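Long-range contacts in DNA primase (Aquifex aeolicus, PDB 2AU3), which probably synthesises the short RNA primers from which DNA polymerase starts during replication, using a zinc-binding domain joined to a TOPRIM-containing RNA polymerase core: residues R111-Y116 with G198-F203; F232-A237 with N266-L271. One frame throughout, in Å; residues are numbered along the deposited sequence.

Contact 1. Residues R111-Y116 with G198-F203; sequences RVCDFY and GRVIGF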
loop_
_atom_site.group_PDB
_atom_site.type_symbol
_atom_site.label_atom_id
_atom_site.label_comp_id
_atom_site.label_asym_id
_atom_site.label_seq_id
_atom_site.Cartn_x
_atom_site.Cartn_y
_atom_site.Cartn_z
ATOM N N ARG A 111 3.999 -3.643 -16.161
ATOM C CA ARG A 111 3.945 -2.870 -17.391
ATOM C C ARG A 111 2.654 -2.048 -17.482
ATOM O O ARG A 111 2.626 -0.960 -18.071
ATOM C CB ARG A 111 4.042 -3.792 -18.609
ATOM C CG ARG A 111 3.923 -3.053 -19.918
ATOM C CD ARG A 111 5.109 -2.092 -20.120
ATOM N NE ARG A 111 5.050 -1.316 -21.344
ATOM C CZ ARG A 111 4.527 -0.098 -21.440
ATOM N NH1 ARG A 111 3.937 0.485 -20.387
ATOM N NH2 ARG A 111 4.580 0.533 -22.604
ATOM N N VAL A 112 1.572 -2.620 -16.983
ATOM C CA VAL A 112 0.289 -1.945 -16.998
ATOM C C VAL A 112 0.326 -0.780 -15.992
ATOM O O VAL A 112 -0.194 0.289 -16.255
ATOM C CB VAL A 112 -0.863 -2.930 -16.697
ATOM C CG1 VAL A 112 -2.182 -2.189 -16.388
ATOM C CG2 VAL A 112 -1.068 -3.880 -17.873
ATOM N N CYS A 113 1.002 -0.983 -14.876
ATOM C CA CYS A 113 1.256 0.107 -13.926
ATOM C C CYS A 113 1.964 1.296 -14.600
ATOM O O CYS A 113 1.545 2.452 -14.445
ATOM C CB CYS A 113 2.079 -0.412 -12.740
ATOM S SG CYS A 113 2.357 0.823 -11.429
ATOM N N ASP A 114 2.986 1.006 -15.408
ATOM C CA ASP A 114 3.751 2.045 -16.128
ATOM C C ASP A 114 2.892 2.778 -17.135
ATOM O O ASP A 114 3.062 3.988 -17.354
ATOM C CB ASP A 114 4.941 1.422 -16.873
ATOM C CG ASP A 114 5.940 0.735 -15.926
ATOM O OD1 ASP A 114 6.083 1.158 -14.745
ATOM O OD2 ASP A 114 6.609 -0.258 -16.285
ATOM N N PHE A 115 1.986 2.039 -17.766
ATOM C CA PHE A 115 1.058 2.595 -18.747
ATOM C C PHE A 115 0.117 3.625 -18.093
ATOM O O PHE A 115 -0.058 4.753 -18.584
ATOM C CB PHE A 115 0.247 1.456 -19.399
ATOM C CG PHE A 115 -0.967 1.929 -20.134
ATOM C CD1 PHE A 115 -0.841 2.642 -21.322
ATOM C CD2 PHE A 115 -2.237 1.697 -19.621
ATOM C CE1 PHE A 115 -1.969 3.116 -22.003
ATOM C CE2 PHE A 115 -3.370 2.156 -20.292
ATOM C CZ PHE A 115 -3.227 2.863 -21.498
ATOM N N TYR A 116 -0.478 3.222 -16.978
ATOM C CA TYR A 116 -1.353 4.098 -16.202
ATOM C C TYR A 116 -0.634 5.339 -15.652
ATOM O O TYR A 116 -1.204 6.440 -15.646
ATOM C CB TYR A 116 -1.931 3.331 -15.041
ATOM C CG TYR A 116 -2.973 2.304 -15.384
ATOM C CD1 TYR A 116 -3.847 2.476 -16.462
ATOM C CD2 TYR A 116 -3.128 1.173 -14.590
ATOM C CE1 TYR A 116 -4.833 1.496 -16.759
ATOM C CE2 TYR A 116 -4.133 0.221 -14.858
ATOM C CZ TYR A 116 -4.972 0.402 -15.925
ATOM O OH TYR A 116 -5.948 -0.530 -16.164
ATOM N N GLY A 198 6.659 -4.923 -2.453
ATOM C CA GLY A 198 6.662 -3.915 -3.483
ATOM C C GLY A 198 6.249 -4.396 -4.859
ATOM O O GLY A 198 6.313 -3.617 -5.790
ATOM N N ARG A 199 5.834 -5.657 -4.998
ATOM C CA ARG A 199 5.379 -6.116 -6.319
ATOM C C ARG A 199 3.950 -5.694 -6.523
ATOM O O ARG A 199 3.080 -5.936 -5.662
ATOM C CB ARG A 199 5.466 -7.629 -6.470
ATOM C CG ARG A 199 6.870 -8.172 -6.497
ATOM C CD ARG A 199 6.910 -9.672 -6.833
ATOM N NE ARG A 199 5.940 -10.417 -6.023
ATOM C CZ ARG A 199 5.732 -11.725 -6.114
ATOM N NH1 ARG A 199 6.428 -12.445 -6.988
ATOM N NH2 ARG A 199 4.829 -12.314 -5.328
ATOM N N VAL A 200 3.698 -5.064 -7.657
ATOM C CA VAL A 200 2.338 -4.704 -8.020
ATOM C C VAL A 200 1.544 -6.003 -8.215
ATOM O O VAL A 200 1.928 -6.856 -9.020
ATOM C CB VAL A 200 2.320 -3.846 -9.290
ATOM C CG1 VAL A 200 0.865 -3.649 -9.772
ATOM C CG2 VAL A 200 2.956 -2.496 -9.002
ATOM N N ILE A 201 0.472 -6.177 -7.445
ATOM C CA ILE A 201 -0.339 -7.382 -7.545
ATOM C C ILE A 201 -1.742 -7.083 -8.081
ATOM O O ILE A 201 -2.504 -8.003 -8.350
ATOM C CB ILE A 201 -0.424 -8.140 -6.190
ATOM C CG1 ILE A 201 -0.928 -7.212 -5.058
ATOM C CG2 ILE A 201 0.922 -8.783 -5.850
ATOM C CD1 ILE A 201 -1.363 -7.982 -3.809
ATOM N N GLY A 202 -2.062 -5.808 -8.242
ATOM C CA GLY A 202 -3.362 -5.373 -8.748
ATOM C C GLY A 202 -3.553 -3.887 -8.566
ATOM O O GLY A 202 -2.570 -3.135 -8.322
ATOM N N PHE A 203 -4.814 -3.450 -8.695
ATOM C CA PHE A 203 -5.160 -2.028 -8.637
ATOM C C PHE A 203 -6.459 -1.767 -7.882
ATOM O O PHE A 203 -7.347 -2.615 -7.858
ATOM C CB PHE A 203 -5.303 -1.467 -10.045
ATOM C CG PHE A 203 -4.089 -1.694 -10.906
ATOM C CD1 PHE A 203 -2.954 -0.891 -10.757
ATOM C CD2 PHE A 203 -4.072 -2.721 -11.846
ATOM C CE1 PHE A 203 -1.818 -1.105 -11.551
ATOM C CE2 PHE A 203 -2.946 -2.936 -12.662
ATOM C CZ PHE A 203 -1.822 -2.157 -12.506
#
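The Phe-203 ring carries most of this contact, meeting three residues of helix 111-116. The aromatic part is a T-shaped pair: Tyr-116 turns an edge to one face of Phe-203, with centroids 5.2 Å apart and planes at 82°. Tyr-116 CE2 lies over the centre of the Phe-203 ring, 3.9 Å above its plane, and CD2 is 4.0 Å from Phe-203 CE1. The Tyr-116 hydroxyl is satisfied outside the pair by a hydrogen bond to Asp-183.

Three apolar contacts follow. Val-112 CG1 comes obliquely to within 3.9 Å of Phe-203 CE2, Cys-113 CB lies 4.1 Å from Phe-203 CE1, and Cys-113 SG reaches Val-200 CG2 at 4.2 Å. Separately, Cys-113 N sits at the ring's edge, 3.9 Å from Phe-203 CZ, without a hydrogen bond. No hydrogen bond crosses between the segments, whose axes stay 9.9 Å apart at 50°; packing alone joins them, most of it between side chains, with the Cys-113 backbone against the Phe-203 ring edge.

Helix 101-122 thus packs on the antiparallel sheet of the catalytic core: Phe-203 and Tyr-116 both touch Val-190 on adjacent strand 188-194, while Val-112 also meets helices 151-161 and 164-168.

Contact 2. Residues F232-A237 with N266-L271; sequences FGLYEA and NVVAPL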
loop_
_atom_site.group_PDB
_atom_site.type_symbol
_atom_site.label_atom_id
_atom_site.label_comp_id
_atom_site.label_asym_id
_atom_site.label_seq_id
_atom_site.Cartn_x
_atom_site.Cartn_y
_atom_site.Cartn_z
ATOM N N PHE A 232 -2.689 -1.913 1.995
ATOM C CA PHE A 232 -2.211 -0.787 1.220
ATOM C C PHE A 232 -1.166 -0.010 2.009
ATOM O O PHE A 232 -1.376 0.320 3.196
ATOM C CB PHE A 232 -3.352 0.158 0.855
ATOM C CG PHE A 232 -2.925 1.270 -0.080
ATOM C CD1 PHE A 232 -2.473 0.969 -1.366
ATOM C CD2 PHE A 232 -2.977 2.601 0.319
ATOM C CE1 PHE A 232 -2.072 1.987 -2.243
ATOM C CE2 PHE A 232 -2.582 3.638 -0.553
ATOM C CZ PHE A 232 -2.124 3.330 -1.821
ATOM N N GLY A 233 -0.064 0.317 1.337
ATOM C CA GLY A 233 0.973 1.131 1.917
ATOM C C GLY A 233 2.028 0.382 2.722
ATOM O O GLY A 233 3.020 0.978 3.125
ATOM N N LEU A 234 1.839 -0.911 2.971
ATOM C CA LEU A 234 2.816 -1.633 3.781
ATOM C C LEU A 234 4.252 -1.553 3.228
ATOM O O LEU A 234 5.198 -1.260 3.972
ATOM C CB LEU A 234 2.381 -3.075 4.036
ATOM C CG LEU A 234 3.144 -3.874 5.068
ATOM C CD1 LEU A 234 3.113 -3.187 6.453
ATOM C CD2 LEU A 234 2.504 -5.260 5.131
ATOM N N TYR A 235 4.400 -1.749 1.921
ATOM C CA TYR A 235 5.706 -1.703 1.295
ATOM C C TYR A 235 6.349 -0.323 1.539
ATOM O O TYR A 235 7.518 -0.208 1.922
ATOM C CB TYR A 235 5.576 -1.952 -0.208
ATOM C CG TYR A 235 6.843 -1.638 -0.968
ATOM C CD1 TYR A 235 6.903 -0.554 -1.841
ATOM C CD2 TYR A 235 7.993 -2.440 -0.816
ATOM C CE1 TYR A 235 8.074 -0.281 -2.565
ATOM C CE2 TYR A 235 9.151 -2.195 -1.527
ATOM C CZ TYR A 235 9.197 -1.099 -2.382
ATOM O OH TYR A 235 10.351 -0.825 -3.089
ATOM N N GLU A 236 5.570 0.721 1.330
ATOM C CA GLU A 236 6.067 2.069 1.526
ATOM C C GLU A 236 6.262 2.455 3.015
ATOM O O GLU A 236 7.099 3.303 3.333
ATOM C CB GLU A 236 5.110 3.041 0.857
ATOM C CG GLU A 236 5.091 2.921 -0.659
ATOM C CD GLU A 236 4.134 1.833 -1.163
ATOM O OE1 GLU A 236 3.491 1.149 -0.326
ATOM O OE2 GLU A 236 4.023 1.660 -2.404
ATOM N N ALA A 237 5.487 1.835 3.900
ATOM C CA ALA A 237 5.436 2.226 5.312
ATOM C C ALA A 237 6.417 1.468 6.207
ATOM O O ALA A 237 6.755 1.949 7.283
ATOM C CB ALA A 237 4.009 2.055 5.859
ATOM N N ASN A 266 4.301 6.197 8.522
ATOM C CA ASN A 266 4.208 4.862 9.126
ATOM C C ASN A 266 2.738 4.465 9.180
ATOM O O ASN A 266 2.214 4.203 10.231
ATOM C CB ASN A 266 4.846 4.851 10.534
ATOM C CG ASN A 266 4.218 5.898 11.476
ATOM O OD1 ASN A 266 3.838 6.984 11.041
ATOM N ND2 ASN A 266 4.134 5.572 12.759
ATOM N N VAL A 267 2.107 4.425 8.013
ATOM C CA VAL A 267 0.641 4.362 7.844
ATOM C C VAL A 267 0.303 3.222 6.893
ATOM O O VAL A 267 0.962 3.079 5.834
ATOM C CB VAL A 267 0.096 5.669 7.179
ATOM C CG1 VAL A 267 -1.472 5.676 7.146
ATOM C CG2 VAL A 267 0.586 6.908 7.923
ATOM N N VAL A 268 -0.765 2.465 7.227
ATOM C CA VAL A 268 -1.309 1.399 6.381
ATOM C C VAL A 268 -2.815 1.539 6.327
ATOM O O VAL A 268 -3.402 2.246 7.132
ATOM C CB VAL A 268 -1.004 -0.030 6.945
ATOM C CG1 VAL A 268 0.474 -0.401 6.681
ATOM C CG2 VAL A 268 -1.282 -0.092 8.435
ATOM N N ALA A 269 -3.439 0.866 5.369
ATOM C CA ALA A 269 -4.893 0.865 5.290
ATOM C C ALA A 269 -5.375 -0.484 4.779
ATOM O O ALA A 269 -4.653 -1.139 4.016
ATOM C CB ALA A 269 -5.361 1.986 4.368
ATOM N N PRO A 270 -6.583 -0.925 5.182
ATOM C CA PRO A 270 -7.142 -2.201 4.704
ATOM C C PRO A 270 -7.390 -2.136 3.212
ATOM O O PRO A 270 -7.635 -1.050 2.659
ATOM C CB PRO A 270 -8.480 -2.314 5.454
ATOM C CG PRO A 270 -8.320 -1.436 6.628
ATOM C CD PRO A 270 -7.464 -0.288 6.175
ATOM N N LEU A 271 -7.303 -3.273 2.550
ATOM C CA LEU A 271 -7.471 -3.223 1.119
ATOM C C LEU A 271 -8.926 -3.131 0.817
ATOM O O LEU A 271 -9.741 -3.996 1.219
ATOM C CB LEU A 271 -6.791 -4.383 0.413
ATOM C CG LEU A 271 -5.758 -3.906 -0.614
ATOM C CD1 LEU A 271 -5.478 -2.403 -0.526
ATOM C CD2 LEU A 271 -4.481 -4.686 -0.460
#
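Phe-232 and Ala-269 form an antiparallel, hydrogen-bonded pair at the outer strand of the mixed TOPRIM sheet, where strand 231-232 flanks strand 267-270. Of the two backbone bonds, Ala-269 N to Phe-232 O is the better formed, at 3.0 Å with an N-H...O angle of 149°. The return bond from Phe-232 N to Ala-269 O is weak, bent to 126°. Phe-232 O also receives a CA-H...O contact from Val-268 CA at 3.4 Å, so two donors of different strength converge on it.

Traced outward, Phe-232 CB touches Leu-271 CD1 at 3.6 Å, lies 3.7 Å from Ala-269 O and faces the Ala-269 methyl at 4.4 Å. From there CG stands anti to the backbone N (chi1 -174°), and the ring, which Leu-271 CD1 approaches obliquely, leads away from strand 267-270 toward Ile-191, Tyr-253 and Leu-256.

Gly-233 follows and occupies the N-cap position of helix 234-244. Its phi is positive, and a CB there would run into the preceding carbonyl oxygen and sit tight against Val-267 O. Beyond it, Leu-234 and Val-268 run side by side in the same direction, Leu-234 CD1 meeting Val-268 CG1 at 3.8 Å. This places the first turn of the helix against the strand, whose Val-268 also packs on Leu-283 of helix 277-284.

The predicted catalytic magnesium ligand Glu-251 lies close by, its side chain about 6 Å from that of Ala-269. At the other end of the contact, the Ala-237 CB methyl presses to 3.2 Å from Val-267 O, a buried carbonyl oxygen for which the model contains no hydrogen-bonding partner.

Running from the N terminus, the chain passes through the zinc-binding region before helix 101-122 enters contact 1. A long excursion of 81 residues, including helices 151-161 and 164-168 and strand 188-194, is closed when strand 200-207 returns to that helix. Contact 2 opens only afterwards and closes a shorter loop of 28 residues, which holds strand 247-249 and helix 253-261. The contacts are therefore in series, neither nested nor crossed. Contact 1 binds a helix to the four-stranded antiparallel sheet; contact 2 adds the short strand 231-232 to the edge of the TOPRIM sheet and sets the start of helix 234-244 against it. Their centres are 16 Å apart, and they touch where Tyr-235 CD2 packs 3.3 Å from Gly-198 N.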